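Geranyltranstransferase (Agrobacterium tumefaciens, PDB 2H8O) probably joins isopentenyl diphosphate to geranyl diphosphate, releasing diphosphate and forming farnesyl diphosphate, as a farnesyl diphosphate synthase of the polyprenyl synthetase family. Local coordinates at residues A[52-57]-A[114-119]; A[108-113]-A[169-174]. All blocks are in the same frame, centred on the assembly; numbering follows the deposited sequence.

Contact 1: A[52-57]-A[114-119]; sequences ALLGHL and LECLHC
In the all-helical isoprenoid synthase fold of this polyprenyl synthetase, Leu54, near the C-terminal end of helix 34-57, packs against Glu115 and Cys116 on helix 104-125. The join is thin and apolar: the two segments bury 117 Å² between them, no hydrogen bond passes from one to the other, and the nearest pair of CA atoms, Leu54 CA and Cys116 CA, is 8.2 Å apart. The gap is bridged from both sides, by the leucine methyls and the cysteine sulfur. Leu54 CG lies beside the backbone N and opposite the carbonyl carbon (chi1 -74°), a torsion that carries the isobutyl group toward helix 104-125, where its two methyls part. CD1 goes to the glutamate and stops 4.1 Å from Glu115 CG, the two side chains crossing at about a right angle. Thus Glu115 offers the leucine its aliphatic stem. Beyond that carbon the chain bends at chi2 (61°) and takes the carboxylate away from helix 34-57, where OE2 forms a salt bridge with Arg87; the charge is therefore met at a distance from the methyl groups. Glu115 also touches Pro90 of helix 88-99, a second helix in contact with this side chain. All three touching residues are buried. Helix 148-167 packs here too, with Leu158 and Ile165 against Cys116, and Ile165 also reaches Leu57 at the end of helix 34-57. One turn earlier along helix 104-125, Ala112 extends the surface on which Leu54 lies. The other methyl makes the closest approach between the segments: the thiol of Cys116 points out from its helix to meet it, with Leu54 CD2 3.5 Å from Cys116 SG.

Contact 2: A[108-113]-A[169-174]; sequences LHVGAA and DDNPLA
The imidazole of His109 and the side-chain amide of Asn171 lie in nearly parallel planes, 5° apart, but they are not stacked: the two side chains run antiparallel past one another, and the amide oxygen comes alongside the base of the histidine, with Asn171 OD1 3.6 Å from His109 CB. One face of the ring is instead taken by the main chain. Asp170 O sits above it, displaced toward the rim, and is 3.3 Å from His109 NE2, at an angle too poor for a hydrogen bond. The Asp170 carboxylate plane stands 67° from the ring, and its OD1 is 4.0 Å from His109 CD2. A water joins the two residues, lying 3.3 Å from His109 NE2 and donating to Asp170 OD2 over 3.0 Å. The other ring nitrogen, ND1, is bonded to Glu105 O one turn back, which would fix the ring's rotation.

Here the loop between helices 148-167 and 175-189 folds over the early part of helix 104-125 in the all-alpha isoprenoid synthase fold, and its chain reverses through an inverse gamma turn centred on Pro172. Just before the turn, Asn171 stretches its CG away from its own backbone N (chi1 -179°), bringing the amide between loop and helix. Its nitrogen bonds to Ile166 O at the end of the preceding helix, whereas the buried OD1 has no polar partner in the model. Val110 meets the amide at a slant, its methyl CG2 lying 3.9 Å from Asn171 ND2.

Both contacts use helix 104-125, contact 2 its earlier turns and contact 1 the turns that follow directly, with centres 11 Å apart on the same side of the chain's centre. Along the sequence the segments alternate: 52-57, 108-113, 114-119, 169-174. Helix 104-125 thus receives helix 34-57 and the loop after helix 148-167 on neighbouring surfaces. The contacts also touch directly, through Leu54 CD2 at 3.6 Å from Ala112 O and through Leu53, whose CD2 is 3.7 Å from His109 ND1. Together they pack the first modelled helix and a loop near the subunit interface, where Asp169 meets Ile183 of the second subunit, onto one shared core helix.

Contact 1: A[52-57]-A[114-119]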
ATOM      1  N   ALA A  52     -19.932   4.704   8.054  1.00 15.19           N
ATOM      2  CA  ALA A  52     -20.918   3.904   7.345  1.00 15.64           C
ATOM      3  C   ALA A  52     -20.317   3.320   6.054  1.00 15.67           C
ATOM      4  O   ALA A  52     -20.423   2.110   5.793  1.00 16.53           O
ATOM      5  CB  ALA A  52     -22.181   4.732   7.051  1.00 16.20           C
ATOM      6  N   LEU A  53     -19.602   4.158   5.299  1.00 15.85           N
ATOM      7  CA  LEU A  53     -18.969   3.658   4.069  1.00 16.07           C
ATOM      8  C   LEU A  53     -17.876   2.640   4.408  1.00 15.97           C
ATOM      9  O   LEU A  53     -17.786   1.581   3.785  1.00 16.26           O
ATOM     10  CB  LEU A  53     -18.424   4.803   3.235  1.00 16.07           C
ATOM     11  CG  LEU A  53     -17.725   4.379   1.941  1.00 15.65           C
ATOM     12  CD1 LEU A  53     -18.643   3.621   0.982  1.00 18.66           C
ATOM     13  CD2 LEU A  53     -17.182   5.604   1.233  1.00 17.32           C
ATOM     14  N   LEU A  54     -17.055   2.944   5.410  1.00 16.41           N
ATOM     15  CA  LEU A  54     -16.035   1.978   5.875  1.00 16.63           C
ATOM     16  C   LEU A  54     -16.635   0.609   6.234  1.00 16.50           C
ATOM     17  O   LEU A  54     -16.094  -0.431   5.870  1.00 16.99           O
ATOM     18  CB  LEU A  54     -15.272   2.560   7.055  1.00 16.86           C
ATOM     19  CG  LEU A  54     -14.275   3.649   6.664  1.00 17.00           C
ATOM     20  CD1 LEU A  54     -13.855   4.440   7.906  1.00 18.09           C
ATOM     21  CD2 LEU A  54     -13.055   3.048   5.932  1.00 19.57           C
ATOM     22  N   GLY A  55     -17.774   0.605   6.917  1.00 16.52           N
ATOM     23  CA  GLY A  55     -18.405  -0.658   7.279  1.00 17.15           C
ATOM     24  C   GLY A  55     -18.786  -1.446   6.045  1.00 17.55           C
ATOM     25  O   GLY A  55     -18.672  -2.677   6.004  1.00 18.02           O
ATOM     26  N   HIS A  56     -19.279  -0.723   5.052  1.00 18.52           N
ATOM     27  CA  HIS A  56     -19.635  -1.298   3.775  1.00 18.92           C
ATOM     28  C   HIS A  56     -18.389  -1.847   3.063  1.00 18.95           C
ATOM     29  O   HIS A  56     -18.379  -2.991   2.604  1.00 19.64           O
ATOM     30  CB  HIS A  56     -20.334  -0.240   2.929  1.00 19.91           C
ATOM     31  CG  HIS A  56     -20.723  -0.715   1.575  1.00 21.59           C
ATOM     32  ND1 HIS A  56     -21.709  -1.657   1.382  1.00 27.16           N
ATOM     33  CD2 HIS A  56     -20.269  -0.379   0.345  1.00 25.70           C
ATOM     34  CE1 HIS A  56     -21.846  -1.886   0.088  1.00 28.28           C
ATOM     35  NE2 HIS A  56     -20.993  -1.118  -0.563  1.00 28.34           N
ATOM     36  N   LEU A  57     -17.323  -1.051   3.032  1.00 17.78           N
ATOM     37  CA  LEU A  57     -16.085  -1.461   2.344  1.00 18.24           C
ATOM     38  C   LEU A  57     -15.373  -2.627   3.035  1.00 18.83           C
ATOM     39  O   LEU A  57     -14.564  -3.320   2.400  1.00 18.89           O
ATOM     40  CB  LEU A  57     -15.134  -0.270   2.213  1.00 18.97           C
ATOM     41  CG  LEU A  57     -15.596   0.889   1.330  1.00 19.81           C
ATOM     42  CD1 LEU A  57     -14.754   2.136   1.549  1.00 20.60           C
ATOM     43  CD2 LEU A  57     -15.533   0.475  -0.134  1.00 22.49           C
ATOM     44  N   LEU A 114      -8.330   7.370   2.930  1.00 15.52           N
ATOM     45  CA  LEU A 114      -7.334   8.022   3.779  1.00 15.20           C
ATOM     46  C   LEU A 114      -7.437   7.540   5.225  1.00 15.55           C
ATOM     47  O   LEU A 114      -6.418   7.336   5.914  1.00 15.49           O
ATOM     48  CB  LEU A 114      -7.485   9.537   3.697  1.00 15.34           C
ATOM     49  CG  LEU A 114      -6.534  10.370   4.563  1.00 15.62           C
ATOM     50  CD1 LEU A 114      -5.052  10.051   4.242  1.00 17.13           C
ATOM     51  CD2 LEU A 114      -6.831  11.859   4.398  1.00 16.26           C
ATOM     52  N   GLU A 115      -8.666   7.332   5.690  1.00 15.20           N
ATOM     53  CA  GLU A 115      -8.862   6.804   7.026  1.00 15.43           C
ATOM     54  C   GLU A 115      -8.320   5.379   7.182  1.00 15.24           C
ATOM     55  O   GLU A 115      -7.739   5.021   8.235  1.00 15.71           O
ATOM     56  CB  GLU A 115     -10.338   6.901   7.433  1.00 16.41           C
ATOM     57  CG  GLU A 115     -10.594   6.647   8.927  1.00 16.15           C
ATOM     58  CD  GLU A 115      -9.913   7.609   9.911  1.00 17.15           C
ATOM     59  OE1 GLU A 115      -9.385   8.669   9.516  1.00 17.05           O
ATOM     60  OE2 GLU A 115      -9.911   7.319  11.121  1.00 17.41           O
ATOM     61  N   CYS A 116      -8.524   4.534   6.169  1.00 15.41           N
ATOM     62  CA  CYS A 116      -7.962   3.187   6.210  1.00 15.25           C
ATOM     63  C   CYS A 116      -6.451   3.275   6.377  1.00 15.44           C
ATOM     64  O   CYS A 116      -5.860   2.551   7.152  1.00 16.16           O
ATOM     65  CB  CYS A 116      -8.259   2.399   4.941  1.00 16.43           C
ATOM     66  SG  CYS A 116      -9.928   1.755   4.877  1.00 17.96           S
ATOM     67  N   LEU A 117      -5.821   4.187   5.627  1.00 14.69           N
ATOM     68  CA  LEU A 117      -4.363   4.329   5.708  1.00 15.08           C
ATOM     69  C   LEU A 117      -3.963   4.850   7.104  1.00 15.13           C
ATOM     70  O   LEU A 117      -3.039   4.324   7.735  1.00 15.51           O
ATOM     71  CB  LEU A 117      -3.860   5.211   4.558  1.00 15.38           C
ATOM     72  CG  LEU A 117      -2.346   5.091   4.281  1.00 15.26           C
ATOM     73  CD1 LEU A 117      -1.998   5.324   2.804  1.00 16.04           C
ATOM     74  CD2 LEU A 117      -1.577   5.976   5.219  1.00 17.31           C
ATOM     75  N   HIS A 118      -4.624   5.907   7.563  1.00 15.21           N
ATOM     76  CA  HIS A 118      -4.364   6.372   8.920  1.00 15.44           C
ATOM     77  C   HIS A 118      -4.451   5.219   9.939  1.00 15.41           C
ATOM     78  O   HIS A 118      -3.579   5.041  10.782  1.00 15.28           O
ATOM     79  CB  HIS A 118      -5.341   7.508   9.287  1.00 15.53           C
ATOM     80  CG  HIS A 118      -5.307   7.881  10.732  1.00 16.30           C
ATOM     81  ND1 HIS A 118      -4.180   8.394  11.349  1.00 17.47           N
ATOM     82  CD2 HIS A 118      -6.269   7.814  11.684  1.00 17.42           C
ATOM     83  CE1 HIS A 118      -4.458   8.623  12.623  1.00 18.84           C
ATOM     84  NE2 HIS A 118      -5.717   8.275  12.852  1.00 18.79           N
ATOM     85  N   CYS A 119      -5.511   4.431   9.863  1.00 15.93           N
ATOM     86  CA  CYS A 119      -5.713   3.362  10.817  1.00 15.97           C
ATOM     87  C   CYS A 119      -4.660   2.264  10.692  1.00 15.33           C
ATOM     88  O   CYS A 119      -4.249   1.693  11.699  1.00 16.01           O
ATOM     89  CB  CYS A 119      -7.113   2.789  10.715  1.00 16.49           C
ATOM     90  SG  CYS A 119      -8.399   3.968  11.242  1.00 17.24           S
TER

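Contact 2: A[108-113]-A[169-174]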
ATOM      1  N   LEU A 108     -16.236  11.388  -0.084  1.00 15.06           N
ATOM      2  CA  LEU A 108     -16.478  10.364   0.925  1.00 15.37           C
ATOM      3  C   LEU A 108     -15.588   9.128   0.702  1.00 15.34           C
ATOM      4  O   LEU A 108     -15.008   8.592   1.651  1.00 16.01           O
ATOM      5  CB  LEU A 108     -17.953   9.976   0.931  1.00 15.32           C
ATOM      6  CG  LEU A 108     -18.398   9.073   2.065  1.00 16.37           C
ATOM      7  CD1 LEU A 108     -18.293   9.786   3.407  1.00 20.59           C
ATOM      8  CD2 LEU A 108     -19.816   8.573   1.815  1.00 17.29           C
ATOM      9  N   HIS A 109     -15.472   8.687  -0.552  1.00 14.67           N
ATOM     10  CA  HIS A 109     -14.641   7.515  -0.873  1.00 14.76           C
ATOM     11  C   HIS A 109     -13.181   7.797  -0.583  1.00 14.26           C
ATOM     12  O   HIS A 109     -12.500   6.976   0.033  1.00 14.98           O
ATOM     13  CB  HIS A 109     -14.849   7.101  -2.333  1.00 14.49           C
ATOM     14  CG  HIS A 109     -16.047   6.234  -2.511  1.00 15.02           C
ATOM     15  ND1 HIS A 109     -17.328   6.692  -2.294  1.00 17.76           N
ATOM     16  CD2 HIS A 109     -16.159   4.915  -2.771  1.00 14.63           C
ATOM     17  CE1 HIS A 109     -18.182   5.695  -2.442  1.00 15.44           C
ATOM     18  NE2 HIS A 109     -17.500   4.605  -2.734  1.00 18.78           N
ATOM     19  N   VAL A 110     -12.690   8.959  -1.027  1.00 14.27           N
ATOM     20  CA  VAL A 110     -11.272   9.305  -0.762  1.00 14.70           C
ATOM     21  C   VAL A 110     -11.004   9.492   0.733  1.00 14.88           C
ATOM     22  O   VAL A 110      -9.971   9.049   1.231  1.00 15.50           O
ATOM     23  CB  VAL A 110     -10.838  10.524  -1.578  1.00 14.35           C
ATOM     24  CG1 VAL A 110      -9.418  10.939  -1.228  1.00 13.88           C
ATOM     25  CG2 VAL A 110     -10.980  10.191  -3.056  1.00 14.71           C
ATOM     26  N   GLY A 111     -11.945  10.098   1.460  1.00 15.07           N
ATOM     27  CA  GLY A 111     -11.832  10.204   2.916  1.00 15.55           C
ATOM     28  C   GLY A 111     -11.743   8.833   3.569  1.00 14.72           C
ATOM     29  O   GLY A 111     -10.928   8.611   4.464  1.00 15.36           O
ATOM     30  N   ALA A 112     -12.583   7.897   3.127  1.00 15.12           N
ATOM     31  CA  ALA A 112     -12.547   6.533   3.669  1.00 15.21           C
ATOM     32  C   ALA A 112     -11.197   5.863   3.413  1.00 15.34           C
ATOM     33  O   ALA A 112     -10.653   5.200   4.274  1.00 15.48           O
ATOM     34  CB  ALA A 112     -13.693   5.674   3.113  1.00 15.85           C
ATOM     35  N   ALA A 113     -10.692   6.022   2.195  1.00 15.19           N
ATOM     36  CA  ALA A 113      -9.378   5.504   1.835  1.00 15.52           C
ATOM     37  C   ALA A 113      -8.314   6.052   2.751  1.00 15.36           C
ATOM     38  O   ALA A 113      -7.481   5.295   3.292  1.00 15.46           O
ATOM     39  CB  ALA A 113      -9.034   5.860   0.416  1.00 15.68           C
ATOM     40  N   ASP A 169     -13.815   1.655  -9.465  1.00 19.03           N
ATOM     41  CA  ASP A 169     -14.856   2.233 -10.291  1.00 20.19           C
ATOM     42  C   ASP A 169     -16.020   2.767  -9.467  1.00 21.11           C
ATOM     43  O   ASP A 169     -16.727   3.664  -9.940  1.00 22.21           O
ATOM     44  CB  ASP A 169     -15.378   1.219 -11.300  1.00 20.95           C
ATOM     45  CG  ASP A 169     -14.373   0.873 -12.377  1.00 22.84           C
ATOM     46  OD1 ASP A 169     -13.366   1.592 -12.586  1.00 23.60           O
ATOM     47  OD2 ASP A 169     -14.606  -0.168 -13.032  1.00 27.11           O
ATOM     48  N   ASP A 170     -16.221   2.267  -8.243  1.00 21.26           N
ATOM     49  CA  ASP A 170     -17.304   2.814  -7.403  1.00 21.83           C
ATOM     50  C   ASP A 170     -16.966   4.141  -6.714  1.00 21.37           C
ATOM     51  O   ASP A 170     -17.816   4.711  -6.024  1.00 22.17           O
ATOM     52  CB  ASP A 170     -17.848   1.773  -6.415  1.00 23.92           C
ATOM     53  CG  ASP A 170     -16.877   1.395  -5.361  1.00 27.14           C
ATOM     54  OD1 ASP A 170     -15.748   1.939  -5.353  1.00 32.55           O
ATOM     55  OD2 ASP A 170     -17.246   0.526  -4.526  1.00 35.91           O
ATOM     56  N   ASN A 171     -15.732   4.623  -6.909  1.00 19.84           N
ATOM     57  CA  ASN A 171     -15.367   5.992  -6.592  1.00 19.45           C
ATOM     58  C   ASN A 171     -15.653   6.819  -7.836  1.00 18.65           C
ATOM     59  O   ASN A 171     -14.971   6.645  -8.858  1.00 18.11           O
ATOM     60  CB  ASN A 171     -13.877   6.095  -6.239  1.00 18.64           C
ATOM     61  CG  ASN A 171     -13.464   7.507  -5.872  1.00 19.48           C
ATOM     62  OD1 ASN A 171     -14.316   8.369  -5.646  1.00 20.05           O
ATOM     63  ND2 ASN A 171     -12.151   7.759  -5.806  1.00 17.63           N
ATOM     64  N   PRO A 172     -16.693   7.690  -7.789  1.00 18.14           N
ATOM     65  CA  PRO A 172     -17.086   8.389  -9.014  1.00 18.30           C
ATOM     66  C   PRO A 172     -16.172   9.560  -9.304  1.00 18.80           C
ATOM     67  O   PRO A 172     -16.463  10.691  -8.927  1.00 19.08           O
ATOM     68  CB  PRO A 172     -18.523   8.847  -8.704  1.00 17.68           C
ATOM     69  CG  PRO A 172     -18.523   9.072  -7.234  1.00 18.00           C
ATOM     70  CD  PRO A 172     -17.550   8.061  -6.640  1.00 18.10           C
ATOM     71  N   LEU A 173     -15.035   9.260  -9.938  1.00 18.67           N
ATOM     72  CA  LEU A 173     -13.965  10.224 -10.166  1.00 18.54           C
ATOM     73  C   LEU A 173     -13.159   9.820 -11.414  1.00 18.32           C
ATOM     74  O   LEU A 173     -12.884   8.644 -11.627  1.00 17.92           O
ATOM     75  CB  LEU A 173     -13.070  10.263  -8.937  1.00 19.23           C
ATOM     76  CG  LEU A 173     -12.008  11.344  -8.851  1.00 19.30           C
ATOM     77  CD1 LEU A 173     -12.674  12.727  -8.831  1.00 21.03           C
ATOM     78  CD2 LEU A 173     -11.155  11.110  -7.604  1.00 18.82           C
ATOM     79  N   ALA A 174     -12.813  10.796 -12.251  1.00 18.52           N
ATOM     80  CA  ALA A 174     -12.087  10.521 -13.493  1.00 17.98           C
ATOM     81  C   ALA A 174     -10.738   9.872 -13.190  1.00 17.81           C
ATOM     82  O   ALA A 174     -10.123  10.154 -12.162  1.00 17.72           O
ATOM     83  CB  ALA A 174     -11.877  11.791 -14.297  1.00 18.57           C
TER
HETATM   84  O   HOH W   1     -19.031   1.712  -2.482  1.00 36.42           O